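Local coordinates for membrane-fusion protein (Streptococcus pneumoniae, PDB 5XU0), which probably serves as the membrane-fusion component of a MacAB-like efflux pump, a channel-forming assembly with six copies of the chain, at residues G7-K12 with E175-K180; D27-S32 with V153-S158; A42-S47 with M140-T145; L213-D218 with P240-V245. The protein carries 2 engineered substitutions. All coordinates share one frame; numbering follows the deposited sequence.

Contact 1. Residues G7-K12 with E175-K180; sequences GTVTAK and ENLQVK
Thr-8 to Thr-10 run antiparallel to Gln-178 to Lys-180, the strand axes passing within 4.5 Å at 145°, with Val-9 and Val-179 forming a non-hydrogen-bonded pair between two hydrogen-bonded ones. In the first of these, Thr-8 N donates to Lys-180 O (2.9 Å) and receives a matching bond at Thr-8 O from Lys-180 N (3.0 Å). In the second, Gln-178 N bonds to Thr-10 O and Thr-10 N to Gln-178 O. Of the side chains, Val-9 works with both methyls: CG2 meets Val-179 CG1 at 3.6 Å, and CG1, placed anti to the backbone N (chi1 -171°), meets Leu-177 CD2 at 3.8 Å. Val-9 and Val-179 share one face of the sheet, where Phe-256, Val-258 and Met-260 also pack, and Leu-177 reaches Val-9 from the end of the pairing. The other face carries Thr-10, Gln-178 and Lys-180. There the Lys-180 chain crosses Thr-10 at about a right angle, its CG lying 3.7 Å from Thr-10 CG2, while Thr-10 OG1 donates to Ala-11 O (3.2 Å). Farther along, Lys-12 CB rests 3.9 Å from Gln-178 CG, and the extended lysine also touches Asp-244. Strand 178-183 continues the sheet to Ile-243, and Val-9 bonds on its far side to Gly-255 and Phe-256. Strand 3-10 is the first in the order across the sheet and 257-262 the last, and Val-9 touches Val-258 on the latter; first and last strands thus meet, as in a closed six-stranded antiparallel beta barrel, here that of a membrane-fusion protein.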
# COMPACT_ATOMS: atom_id res chain seq x y z
N GLY B 7 -24.44 29.11 -11.86
CA GLY B 7 -23.85 28.57 -10.65
C GLY B 7 -24.80 27.58 -10.01
O GLY B 7 -25.98 27.49 -10.37
N THR B 8 -24.27 26.84 -9.05
CA THR B 8 -25.06 25.86 -8.33
C THR B 8 -25.08 26.19 -6.84
O THR B 8 -24.14 26.79 -6.30
CB THR B 8 -24.52 24.44 -8.53
OG1 THR B 8 -23.14 24.38 -8.15
CG2 THR B 8 -24.66 24.03 -9.99
N VAL B 9 -26.19 25.82 -6.20
CA VAL B 9 -26.36 26.01 -4.77
C VAL B 9 -25.54 24.95 -4.05
O VAL B 9 -25.84 23.76 -4.12
CB VAL B 9 -27.84 25.94 -4.35
CG1 VAL B 9 -28.00 26.36 -2.90
CG2 VAL B 9 -28.68 26.82 -5.26
N THR B 10 -24.48 25.38 -3.38
CA THR B 10 -23.63 24.50 -2.60
C THR B 10 -23.66 24.95 -1.15
O THR B 10 -23.99 26.09 -0.83
CB THR B 10 -22.19 24.49 -3.12
OG1 THR B 10 -21.45 25.54 -2.48
CG2 THR B 10 -22.16 24.72 -4.62
N ALA B 11 -23.30 24.03 -0.27
CA ALA B 11 -23.16 24.39 1.12
C ALA B 11 -21.76 24.93 1.38
O ALA B 11 -20.84 24.77 0.58
CB ALA B 11 -23.44 23.19 2.02
N LYS B 12 -21.62 25.60 2.53
CA LYS B 12 -20.36 26.20 2.91
C LYS B 12 -19.53 25.27 3.78
O LYS B 12 -18.34 25.08 3.53
CB LYS B 12 -20.63 27.52 3.65
CG LYS B 12 -19.39 28.14 4.28
CD LYS B 12 -19.70 29.54 4.78
CE LYS B 12 -18.42 30.30 5.09
NZ LYS B 12 -18.70 31.71 5.45
N GLU B 175 -27.49 25.46 6.73
CA GLU B 175 -27.49 26.90 6.91
C GLU B 175 -26.27 27.48 6.21
O GLU B 175 -25.41 26.74 5.70
CB GLU B 175 -27.52 27.26 8.39
CG GLU B 175 -28.51 26.46 9.23
CD GLU B 175 -27.85 25.34 10.02
OE1 GLU B 175 -28.20 25.16 11.20
OE2 GLU B 175 -26.97 24.64 9.46
N ASN B 176 -26.18 28.80 6.19
CA ASN B 176 -25.10 29.53 5.51
C ASN B 176 -24.83 28.95 4.12
O ASN B 176 -23.72 28.55 3.79
CB ASN B 176 -23.82 29.54 6.34
CG ASN B 176 -24.08 29.77 7.82
OD1 ASN B 176 -25.15 30.24 8.21
ND2 ASN B 176 -23.09 29.45 8.64
N LEU B 177 -25.89 28.90 3.31
CA LEU B 177 -25.75 28.38 1.97
C LEU B 177 -25.03 29.38 1.07
O LEU B 177 -24.99 30.58 1.34
CB LEU B 177 -27.12 28.04 1.38
CG LEU B 177 -27.46 26.55 1.34
CD1 LEU B 177 -27.36 25.95 2.72
CD2 LEU B 177 -28.85 26.32 0.77
N GLN B 178 -24.42 28.85 0.00
CA GLN B 178 -23.72 29.67 -0.97
C GLN B 178 -24.05 29.15 -2.37
O GLN B 178 -24.76 28.15 -2.53
CB GLN B 178 -22.20 29.64 -0.72
CG GLN B 178 -21.79 29.89 0.73
CD GLN B 178 -20.30 30.08 0.91
OE1 GLN B 178 -19.84 31.12 1.37
NE2 GLN B 178 -19.53 29.06 0.55
N VAL B 179 -23.56 29.85 -3.39
CA VAL B 179 -23.60 29.33 -4.75
C VAL B 179 -22.23 29.56 -5.38
O VAL B 179 -21.58 30.58 -5.12
CB VAL B 179 -24.71 29.99 -5.61
CG1 VAL B 179 -26.05 29.34 -5.36
CG2 VAL B 179 -24.84 31.43 -5.30
N LYS B 180 -21.79 28.60 -6.20
CA LYS B 180 -20.49 28.72 -6.83
C LYS B 180 -20.55 28.37 -8.31
O LYS B 180 -21.49 27.75 -8.79
CB LYS B 180 -19.42 27.84 -6.15
CG LYS B 180 -19.67 27.47 -4.70
CD LYS B 180 -18.50 26.63 -4.21
CE LYS B 180 -18.43 26.58 -2.70
NZ LYS B 180 -17.29 25.76 -2.22

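Contact 2. Residues D27-S32 with V153-S158; sequences DEILVS and VNSNVS
Ile-29 reaches from the turn after strand 26-28 to Ser-155 and Asn-154 on the loop that follows strand 148-153. Its CB heads toward that loop and there the side chain divides. The CG2 branch turns to strand 42-46, close to the carbonyl oxygen of Leu-43. The CG1 branch, set anti to the carbonyl carbon (chi1 -52°), approaches Ser-155 OG at 3.6 Å; chi2 of -169° then extends the chain, and the terminal CD1 lies against that same hydroxyl while remaining 3.6 Å from Asn-154 O. The isoleucine also packs on Met-168 and Val-169 of strand 167-172, and so bridges the two sheets of the barrel-sandwich (lipoyl-like) hybrid fold. The segments on either side are shaped by local features: Asp-27 and Glu-28 both face Lys-45 in a classic beta bulge, and Asn-154 OD1 accepts from Asn-156 N at 3.1 Å, an Asx turn whose donor stands 45° out of the amide plane. A second, looser touch joins Val-153 to the end of the turn, its CG1 lying 3.6 Å from Val-31 O and 4.4 Å from Val-31 CG2. Beyond it the loop reaches a neighbouring subunit, where Asn-156 packs on Tyr-16 and Ser-158 on Tyr-18 of that copy.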
# COMPACT_ATOMS: atom_id res chain seq x y z
N ASP B 27 -17.26 0.36 17.06
CA ASP B 27 -18.35 -0.19 17.84
C ASP B 27 -19.69 0.23 17.25
O ASP B 27 -20.38 -0.58 16.62
CB ASP B 27 -18.26 0.26 19.30
CG ASP B 27 -19.28 -0.42 20.19
OD1 ASP B 27 -19.50 0.05 21.32
OD2 ASP B 27 -19.88 -1.42 19.74
N GLU B 28 -20.06 1.50 17.44
CA GLU B 28 -21.28 2.06 16.88
C GLU B 28 -20.97 3.40 16.22
O GLU B 28 -19.95 4.04 16.49
CB GLU B 28 -22.35 2.28 17.95
CG GLU B 28 -22.63 1.09 18.86
CD GLU B 28 -23.54 1.46 20.00
OE1 GLU B 28 -24.33 2.42 19.83
OE2 GLU B 28 -23.47 0.82 21.07
N ILE B 29 -21.90 3.83 15.36
CA ILE B 29 -21.81 5.14 14.72
C ILE B 29 -22.85 6.13 15.28
O ILE B 29 -22.73 7.34 15.03
CB ILE B 29 -21.92 5.01 13.18
CG1 ILE B 29 -20.91 3.98 12.67
CG2 ILE B 29 -21.74 6.32 12.47
CD1 ILE B 29 -20.77 3.98 11.17
N LEU B 30 -23.83 5.66 16.04
CA LEU B 30 -24.65 6.49 16.93
C LEU B 30 -25.30 7.71 16.25
O LEU B 30 -25.78 8.61 16.94
CB LEU B 30 -23.85 6.93 18.17
CG LEU B 30 -22.57 7.78 18.14
CD1 LEU B 30 -22.85 9.23 17.82
CD2 LEU B 30 -21.80 7.64 19.44
N VAL B 31 -25.33 7.76 14.92
CA VAL B 31 -26.11 8.76 14.20
C VAL B 31 -26.77 8.08 13.00
O VAL B 31 -26.17 7.20 12.37
CB VAL B 31 -25.27 9.98 13.73
CG1 VAL B 31 -24.96 10.90 14.90
CG2 VAL B 31 -24.01 9.52 13.03
N SER B 32 -28.00 8.49 12.70
CA SER B 32 -28.72 8.00 11.54
C SER B 32 -28.85 9.13 10.52
O SER B 32 -28.95 10.31 10.89
CB SER B 32 -30.10 7.47 11.92
OG SER B 32 -29.99 6.32 12.74
N VAL B 153 -24.52 7.86 6.32
CA VAL B 153 -23.88 7.00 7.30
C VAL B 153 -23.63 5.64 6.64
O VAL B 153 -24.41 5.21 5.79
CB VAL B 153 -24.72 6.85 8.59
CG1 VAL B 153 -25.23 8.21 9.06
CG2 VAL B 153 -25.88 5.88 8.39
N ASN B 154 -22.54 4.99 7.03
CA ASN B 154 -22.13 3.74 6.38
C ASN B 154 -21.30 2.93 7.37
O ASN B 154 -20.16 3.30 7.66
CB ASN B 154 -21.35 4.03 5.10
CG ASN B 154 -20.98 2.77 4.34
OD1 ASN B 154 -21.34 1.65 4.72
ND2 ASN B 154 -20.27 2.94 3.23
N SER B 155 -21.87 1.84 7.88
CA SER B 155 -21.21 1.00 8.87
C SER B 155 -20.63 -0.27 8.26
O SER B 155 -20.44 -1.27 8.96
CB SER B 155 -22.19 0.62 9.99
OG SER B 155 -22.82 1.78 10.52
N ASN B 156 -20.35 -0.26 6.96
CA ASN B 156 -19.80 -1.43 6.28
C ASN B 156 -18.47 -1.02 5.65
O ASN B 156 -18.42 -0.52 4.52
CB ASN B 156 -20.78 -1.98 5.26
CG ASN B 156 -21.89 -2.79 5.90
OD1 ASN B 156 -21.65 -3.53 6.86
ND2 ASN B 156 -23.11 -2.66 5.38
N VAL B 157 -17.40 -1.23 6.41
CA VAL B 157 -16.05 -0.89 5.99
C VAL B 157 -15.18 -2.13 6.14
O VAL B 157 -15.54 -3.09 6.82
CB VAL B 157 -15.46 0.27 6.82
CG1 VAL B 157 -16.36 1.49 6.75
CG2 VAL B 157 -15.25 -0.16 8.27
N SER B 158 -14.02 -2.09 5.48
CA SER B 158 -12.96 -3.06 5.69
C SER B 158 -11.83 -2.40 6.47
O SER B 158 -11.71 -1.17 6.52
CB SER B 158 -12.45 -3.60 4.35
OG SER B 158 -11.29 -2.90 3.92

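Contact 3. Residues A42-S47 with M140-T145; sequences ALVKYS and MTVLST. Engineered in segment 140-145: Met-140 (natural residue Thr).
At the base of the helical hairpin, the two strands that lead into and out of it pair antiparallel, Ala-42 to Tyr-46 against Thr-141 to Leu-143, with axes 4.7 Å apart at 156°. Two backbone bonds give the evidence: Leu-43 N to Val-142 O (2.9 Å) and Tyr-46 N to Met-140 O (2.8 Å); a looser one joins Val-142 N to Val-44 O between them. Val-44 and Val-142 lie side by side and point the same way, their CG2 methyls meeting at 3.4 Å; Val-142 CG2 also sits at the edge of the Tyr-46 ring, near its plane and 4.2 Å from CE2. On the opposite face, the Lys-45 side chain passes aslant of Thr-141, CD to CG2 3.6 Å, and Ala-42 CB faces Leu-143 CD2 at 3.9 Å. The engineered Met-140, modelled as selenomethionine, bends at chi2 (-64°) and chi3 (-77°), which carries its CE back over Tyr-46 CB. Leu-43 points its tip at Ser-144 and packs on Val-169 and Ile-171 of the other sheet. Strand 42-46 is also bonded to strand 26-28, through Lys-45. A small sheet interrupted in sequence by a long helical hairpin is characteristic of the lipoyl-like domain of membrane-fusion proteins.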
# COMPACT_ATOMS: atom_id res chain seq x y z
N ALA B 42 -20.59 13.84 19.41
CA ALA B 42 -19.93 12.65 18.89
C ALA B 42 -20.71 12.09 17.71
O ALA B 42 -21.94 12.20 17.64
CB ALA B 42 -19.80 11.60 19.99
N LEU B 43 -19.99 11.48 16.76
CA LEU B 43 -20.62 10.82 15.62
C LEU B 43 -20.09 9.43 15.31
O LEU B 43 -20.69 8.74 14.49
CB LEU B 43 -20.50 11.65 14.34
CG LEU B 43 -20.81 13.14 14.35
CD1 LEU B 43 -19.54 13.85 14.68
CD2 LEU B 43 -21.35 13.58 13.00
N VAL B 44 -18.96 9.02 15.89
CA VAL B 44 -18.52 7.63 15.83
C VAL B 44 -17.80 7.32 17.13
O VAL B 44 -17.09 8.18 17.68
CB VAL B 44 -17.61 7.32 14.62
CG1 VAL B 44 -18.37 7.28 13.30
CG2 VAL B 44 -16.48 8.31 14.54
N LYS B 45 -17.97 6.10 17.63
CA LYS B 45 -17.26 5.62 18.80
C LYS B 45 -16.55 4.32 18.44
O LYS B 45 -17.21 3.33 18.10
CB LYS B 45 -18.21 5.40 19.98
CG LYS B 45 -17.69 4.43 21.04
CD LYS B 45 -17.03 5.15 22.20
CE LYS B 45 -16.48 4.17 23.22
NZ LYS B 45 -17.41 3.01 23.41
N TYR B 46 -15.23 4.35 18.48
CA TYR B 46 -14.45 3.12 18.39
C TYR B 46 -14.44 2.43 19.75
O TYR B 46 -14.71 3.03 20.79
CB TYR B 46 -13.02 3.41 17.93
CG TYR B 46 -12.88 3.97 16.53
CD1 TYR B 46 -12.67 3.13 15.44
CD2 TYR B 46 -12.93 5.34 16.29
CE1 TYR B 46 -12.53 3.63 14.16
CE2 TYR B 46 -12.79 5.85 15.01
CZ TYR B 46 -12.59 5.00 13.95
OH TYR B 46 -12.45 5.51 12.68
N SER B 47 -14.11 1.13 19.74
CA SER B 47 -14.08 0.36 20.98
C SER B 47 -12.89 0.78 21.83
O SER B 47 -11.74 0.58 21.45
CB SER B 47 -14.00 -1.14 20.67
OG SER B 47 -13.55 -1.86 21.80
N MSE B 140 -11.14 8.22 20.69
CA MSE B 140 -11.94 7.07 20.28
C MSE B 140 -13.38 7.49 20.04
O MSE B 140 -14.25 6.66 19.77
CB MSE B 140 -11.87 5.97 21.34
CG MSE B 140 -10.46 5.55 21.69
SE MSE B 140 -9.55 4.76 20.16
CE MSE B 140 -10.40 3.02 20.25
N THR B 141 -13.62 8.80 20.15
CA THR B 141 -14.91 9.41 19.83
C THR B 141 -14.63 10.62 18.96
O THR B 141 -14.06 11.61 19.43
CB THR B 141 -15.67 9.82 21.10
OG1 THR B 141 -14.85 10.68 21.90
CG2 THR B 141 -16.09 8.60 21.91
N VAL B 142 -15.02 10.55 17.70
CA VAL B 142 -14.84 11.66 16.77
C VAL B 142 -16.04 12.58 16.88
O VAL B 142 -17.19 12.13 16.92
CB VAL B 142 -14.62 11.15 15.33
CG1 VAL B 142 -14.11 12.26 14.45
CG2 VAL B 142 -13.62 10.00 15.34
N LEU B 143 -15.77 13.89 16.93
CA LEU B 143 -16.79 14.90 17.17
C LEU B 143 -17.01 15.74 15.91
O LEU B 143 -16.17 15.79 15.01
CB LEU B 143 -16.38 15.81 18.34
CG LEU B 143 -15.84 15.10 19.58
CD1 LEU B 143 -15.42 16.13 20.62
CD2 LEU B 143 -16.87 14.14 20.15
N SER B 144 -18.17 16.40 15.87
CA SER B 144 -18.55 17.18 14.71
C SER B 144 -17.92 18.56 14.77
O SER B 144 -17.76 19.14 15.85
CB SER B 144 -20.08 17.31 14.63
OG SER B 144 -20.45 18.44 13.86
N THR B 145 -17.55 19.09 13.61
CA THR B 145 -16.87 20.38 13.53
C THR B 145 -17.83 21.53 13.24
O THR B 145 -17.37 22.66 13.05
CB THR B 145 -15.77 20.35 12.47
OG1 THR B 145 -16.20 19.56 11.36
CG2 THR B 145 -14.50 19.75 13.05

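Contact 4. Residues L213-D218 with P240-V245; sequences LSYISD and PYTIDV
Thr-242 O is gripped by two consecutive backbone amides across the strands: Tyr-215 N at 3.0 Å, nearly in line with the carbonyl, and Ser-214 N at 3.2 Å, lying in the carbonyl plane. Since Ser-214 and Tyr-215 both face Thr-242, the pairing shifts by one residue in a classic beta bulge. Past it the strands resume regular antiparallel pairing, Thr-242 N bonding to Tyr-215 O at 2.9 Å and Ser-217 N to Pro-240 O at 3.1 Å, with the axes at 162°. Here strands 207-216 and 239-246 are neighbours in the closed beta barrel, and the side chains sort by face. One carries Leu-213, Tyr-241 and Ile-243: Leu-213 CD2 packs on Ile-243 CG2 (3.5 Å), and the leucine side chain crosses that of Tyr-241 at about a right angle, its CD2 4.1 Å from Tyr-241 CD2, while Ile-243 CG2 lies at the ring edge, in its plane. The tyrosine hydroxyl is held by Ser-6 O and Met-260 packs on this face. On the other, Tyr-215 swings CG anti to its own amide nitrogen (chi1 163°), and the ring presents an edge to Thr-242 OG1; that oxygen lies 3.4 Å from Tyr-215 CB. Ser-217 CB rests on the Pro-240 ring, 3.6 Å from CD, as its hydroxyl bonds to Tyr-219 O. Tyr-215 also packs on Val-33 of a neighbouring subunit, and Asp-218 forms a salt bridge with Lys-253 of that same copy.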
# COMPACT_ATOMS: atom_id res chain seq x y z
N LEU B 213 -20.99 38.87 -3.94
CA LEU B 213 -19.75 38.27 -4.44
C LEU B 213 -18.71 38.28 -3.32
O LEU B 213 -18.26 39.35 -2.91
CB LEU B 213 -19.25 39.03 -5.66
CG LEU B 213 -19.21 38.34 -7.02
CD1 LEU B 213 -18.49 39.23 -8.01
CD2 LEU B 213 -18.53 36.99 -6.95
N SER B 214 -18.31 37.10 -2.85
CA SER B 214 -17.37 37.01 -1.75
C SER B 214 -16.01 36.44 -2.12
O SER B 214 -15.03 36.74 -1.42
CB SER B 214 -17.95 36.17 -0.60
OG SER B 214 -17.86 34.79 -0.89
N TYR B 215 -15.90 35.64 -3.18
CA TYR B 215 -14.58 35.12 -3.53
C TYR B 215 -14.44 34.96 -5.04
O TYR B 215 -15.26 34.29 -5.68
CB TYR B 215 -14.32 33.79 -2.80
CG TYR B 215 -13.18 32.97 -3.37
CD1 TYR B 215 -13.42 31.73 -3.93
CD2 TYR B 215 -11.87 33.43 -3.33
CE1 TYR B 215 -12.39 30.96 -4.45
CE2 TYR B 215 -10.82 32.67 -3.84
CZ TYR B 215 -11.10 31.43 -4.40
OH TYR B 215 -10.08 30.66 -4.91
N ILE B 216 -13.39 35.57 -5.58
CA ILE B 216 -13.03 35.49 -7.00
C ILE B 216 -11.58 35.03 -7.08
O ILE B 216 -10.68 35.72 -6.57
CB ILE B 216 -13.20 36.85 -7.71
CG1 ILE B 216 -14.68 37.21 -7.85
CG2 ILE B 216 -12.52 36.82 -9.07
CD1 ILE B 216 -14.90 38.66 -8.21
N SER B 217 -11.35 33.90 -7.73
CA SER B 217 -10.03 33.27 -7.72
C SER B 217 -9.13 33.88 -8.79
O SER B 217 -9.47 33.89 -9.97
CB SER B 217 -10.14 31.77 -7.93
OG SER B 217 -8.86 31.16 -7.88
N ASP B 218 -7.97 34.38 -8.35
CA ASP B 218 -6.88 34.76 -9.25
C ASP B 218 -6.34 33.57 -10.04
O ASP B 218 -5.73 33.77 -11.09
CB ASP B 218 -5.73 35.39 -8.47
CG ASP B 218 -5.77 36.90 -8.48
OD1 ASP B 218 -6.82 37.47 -8.81
OD2 ASP B 218 -4.73 37.51 -8.13
N PRO B 240 -12.74 29.97 -10.59
CA PRO B 240 -13.90 29.74 -9.71
C PRO B 240 -14.28 30.98 -8.90
O PRO B 240 -13.42 31.74 -8.45
CB PRO B 240 -13.42 28.61 -8.79
CG PRO B 240 -11.94 28.76 -8.76
CD PRO B 240 -11.53 29.28 -10.11
N TYR B 241 -15.59 31.16 -8.74
CA TYR B 241 -16.16 32.22 -7.91
C TYR B 241 -17.18 31.60 -6.96
O TYR B 241 -17.81 30.58 -7.28
CB TYR B 241 -16.87 33.30 -8.74
CG TYR B 241 -18.27 32.87 -9.12
CD1 TYR B 241 -18.46 32.05 -10.21
CD2 TYR B 241 -19.38 33.26 -8.39
CE1 TYR B 241 -19.71 31.62 -10.58
CE2 TYR B 241 -20.65 32.83 -8.75
CZ TYR B 241 -20.81 32.01 -9.85
OH TYR B 241 -22.06 31.58 -10.23
N THR B 242 -17.35 32.23 -5.80
CA THR B 242 -18.37 31.82 -4.84
C THR B 242 -19.02 33.07 -4.27
O THR B 242 -18.32 34.03 -3.90
CB THR B 242 -17.80 30.98 -3.67
OG1 THR B 242 -17.09 31.85 -2.79
CG2 THR B 242 -16.82 29.93 -4.13
N ILE B 243 -20.35 33.06 -4.18
CA ILE B 243 -21.09 34.14 -3.54
C ILE B 243 -21.91 33.56 -2.39
O ILE B 243 -22.40 32.43 -2.44
CB ILE B 243 -22.00 34.93 -4.51
CG1 ILE B 243 -23.35 34.25 -4.67
CG2 ILE B 243 -21.33 35.12 -5.86
CD1 ILE B 243 -24.24 34.88 -5.72
N ASP B 244 -22.04 34.38 -1.33
CA ASP B 244 -22.82 34.04 -0.15
C ASP B 244 -24.23 34.61 -0.30
O ASP B 244 -24.39 35.81 -0.54
CB ASP B 244 -22.16 34.61 1.12
CG ASP B 244 -20.69 34.27 1.21
OD1 ASP B 244 -20.22 33.93 2.32
OD2 ASP B 244 -20.00 34.34 0.18
N VAL B 245 -25.23 33.74 -0.15
CA VAL B 245 -26.61 34.20 -0.27
C VAL B 245 -26.97 35.06 0.93
O VAL B 245 -26.49 34.83 2.05
CB VAL B 245 -27.58 33.01 -0.42
CG1 VAL B 245 -27.03 32.01 -1.41
CG2 VAL B 245 -27.85 32.35 0.92

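How the contacts relate
The four contacts fall into two domains. Contacts 1 and 4, with centres 11 Å apart, belong to the closed barrel, where strands 178-183 and 239-246 are neighbours and Val-179 O probably bonds to Ile-243 N. Contacts 2 and 3, also 11 Å apart, meet in the lipoyl-like domain through strands 26-28 and 42-46. Between the domains, the centres of contacts 1 and 3 are 27 Å apart and those of contacts 2 and 4 are 35 Å apart. Along the chain, contact 3 is nested inside contact 2, and both inside contact 1; contact 4 follows. The chain thus leaves the barrel, builds the lipoyl-like domain and helical hairpin, then returns, giving the elongated membrane-fusion architecture.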